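Uncharacterized protein (Nostoc punctiforme, PDB 2QDR) is of unknown function but has a double-stranded beta-helix (cupin) fold and is putatively a dioxygenase. Local coordinates at residues 287-291 against 292-296. Sequence-based numbering, arbitrary orientation.
Sequences RDLSK and VATVL
OD1 of Asp-288, whose backbone O rests 3.7 Å from CG2 of Thr-294, is gripped twice by Ser-290. The backbone N of Ser-290 donates to OD1 of Asp-288 at 3.1 Å, closing an Asx turn, while OG of Ser-290 donates to the same OD1 at 2.7 Å; both come from one face of the carboxylate, above its plane. The other oxygen, OD2 of Asp-288, is met almost head-on by NZ of Lys-291 in a salt bridge of 3.0 Å. Lys-291 doubles back to reach it through a bend at chi2 (53°), and with both oxygens engaged the carboxylate is probably kept from rotating. This loop, linking strand 279-285 to strand 296-298 in a cupin-type chain, illustrates how one turn can lead into another: the Asx turn is followed by a type II beta turn from Lys-291 to Thr-294, with Ala-293 at positive phi. The hydroxyl of Thr-294 closes that second turn: OG1 of Thr-294, set between the backbone N and the carbonyl carbon (chi1 59°), donates to O of Lys-291 at 3.0 Å from somewhat outside the carbonyl plane. CG2 of Thr-294 lies 3.7 Å from CB of Lys-291. A valine here would probably leave Lys-291 O without its hydroxyl mate and the turn less firmly closed. Flanking the turn, CD1 of Leu-289, before it, meets CG2 of Val-295, after it, at 4.0 Å, the two side chains slanting across each other; Val-295 also packs on Met-234. Val-292 leans on Trp-209 and Ala-293 on Ile-184, both of the second subunit.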
loop_
_atom_site.group_PDB
_atom_site.type_symbol
_atom_site.label_atom_id
_atom_site.label_comp_id
_atom_site.label_asym_id
_atom_site.label_seq_id
_atom_site.Cartn_x
_atom_site.Cartn_y
_atom_site.Cartn_z
ATOM N N ARG A 287 23.595 -11.276 13.754
ATOM C CA ARG A 287 22.457 -10.872 14.581
ATOM C C ARG A 287 21.352 -10.293 13.722
ATOM O O ARG A 287 21.626 -9.706 12.686
ATOM C CB ARG A 287 22.884 -9.837 15.628
ATOM C CG ARG A 287 21.749 -9.405 16.546
ATOM C CD ARG A 287 22.187 -8.566 17.695
ATOM N NE ARG A 287 21.069 -8.391 18.613
ATOM C CZ ARG A 287 21.134 -7.898 19.852
ATOM N NH1 ARG A 287 22.285 -7.524 20.401
ATOM N NH2 ARG A 287 20.015 -7.813 20.568
ATOM N N ASP A 288 20.107 -10.469 14.167
ATOM C CA ASP A 288 18.937 -9.949 13.484
ATOM C C ASP A 288 18.841 -8.466 13.794
ATOM O O ASP A 288 18.563 -8.091 14.943
ATOM C CB ASP A 288 17.681 -10.677 13.969
ATOM C CG ASP A 288 16.401 -10.217 13.271
ATOM O OD1 ASP A 288 16.440 -9.439 12.292
ATOM O OD2 ASP A 288 15.322 -10.650 13.710
ATOM N N LEU A 289 19.022 -7.622 12.776
ATOM C CA LEU A 289 18.959 -6.165 12.962
ATOM C C LEU A 289 17.566 -5.545 12.744
ATOM O O LEU A 289 17.460 -4.325 12.626
ATOM C CB LEU A 289 19.990 -5.473 12.064
ATOM C CG LEU A 289 21.423 -6.024 12.108
ATOM C CD1 LEU A 289 22.347 -5.107 11.303
ATOM C CD2 LEU A 289 21.949 -6.174 13.517
ATOM N N SER A 290 16.510 -6.359 12.697
ATOM C CA SER A 290 15.145 -5.853 12.523
ATOM C C SER A 290 14.565 -5.372 13.854
ATOM O O SER A 290 13.665 -4.529 13.883
ATOM C CB SER A 290 14.243 -6.946 11.962
ATOM O OG SER A 290 14.163 -8.028 12.874
ATOM N N LYS A 291 15.052 -5.958 14.947
ATOM C CA LYS A 291 14.606 -5.617 16.299
ATOM C C LYS A 291 14.966 -4.198 16.737
ATOM O O LYS A 291 15.885 -3.575 16.203
ATOM C CB LYS A 291 15.153 -6.635 17.322
ATOM C CG LYS A 291 14.347 -7.923 17.453
ATOM C CD LYS A 291 14.070 -8.693 16.172
ATOM C CE LYS A 291 13.217 -9.923 16.514
ATOM N NZ LYS A 291 12.841 -10.750 15.338
ATOM N N VAL A 292 14.208 -3.715 17.718
ATOM C CA VAL A 292 14.388 -2.391 18.292
ATOM C C VAL A 292 15.709 -2.311 19.064
ATOM O O VAL A 292 16.071 -3.243 19.798
ATOM C CB VAL A 292 13.216 -2.032 19.250
ATOM C CG1 VAL A 292 13.517 -0.766 20.082
ATOM C CG2 VAL A 292 11.911 -1.897 18.469
ATOM N N ALA A 293 16.402 -1.182 18.897
ATOM C CA ALA A 293 17.680 -0.893 19.564
ATOM C C ALA A 293 18.853 -1.824 19.181
ATOM O O ALA A 293 19.712 -2.125 20.018
ATOM C CB ALA A 293 17.480 -0.855 21.105
ATOM N N THR A 294 18.880 -2.274 17.925
ATOM C CA THR A 294 19.960 -3.147 17.420
ATOM C C THR A 294 21.037 -2.355 16.661
ATOM O O THR A 294 22.146 -2.846 16.540
ATOM C CB THR A 294 19.439 -4.313 16.527
ATOM O OG1 THR A 294 18.726 -3.796 15.395
ATOM C CG2 THR A 294 18.537 -5.262 17.344
ATOM N N VAL A 295 20.699 -1.190 16.094
ATOM C CA VAL A 295 21.659 -0.319 15.398
ATOM C C VAL A 295 21.313 1.029 15.985
ATOM O O VAL A 295 20.249 1.578 15.700
ATOM C CB VAL A 295 21.536 -0.344 13.873
ATOM C CG1 VAL A 295 22.628 0.520 13.213
ATOM C CG2 VAL A 295 21.644 -1.774 13.362
ATOM N N LEU A 296 22.213 1.554 16.813
ATOM C CA LEU A 296 21.993 2.797 17.541
ATOM C C LEU A 296 22.767 3.971 16.969
ATOM O O LEU A 296 23.997 3.982 17.032
ATOM C CB LEU A 296 22.435 2.583 18.998
ATOM C CG LEU A 296 22.011 1.280 19.683
ATOM C CD1 LEU A 296 22.584 1.194 21.099
ATOM C CD2 LEU A 296 20.515 1.165 19.695
#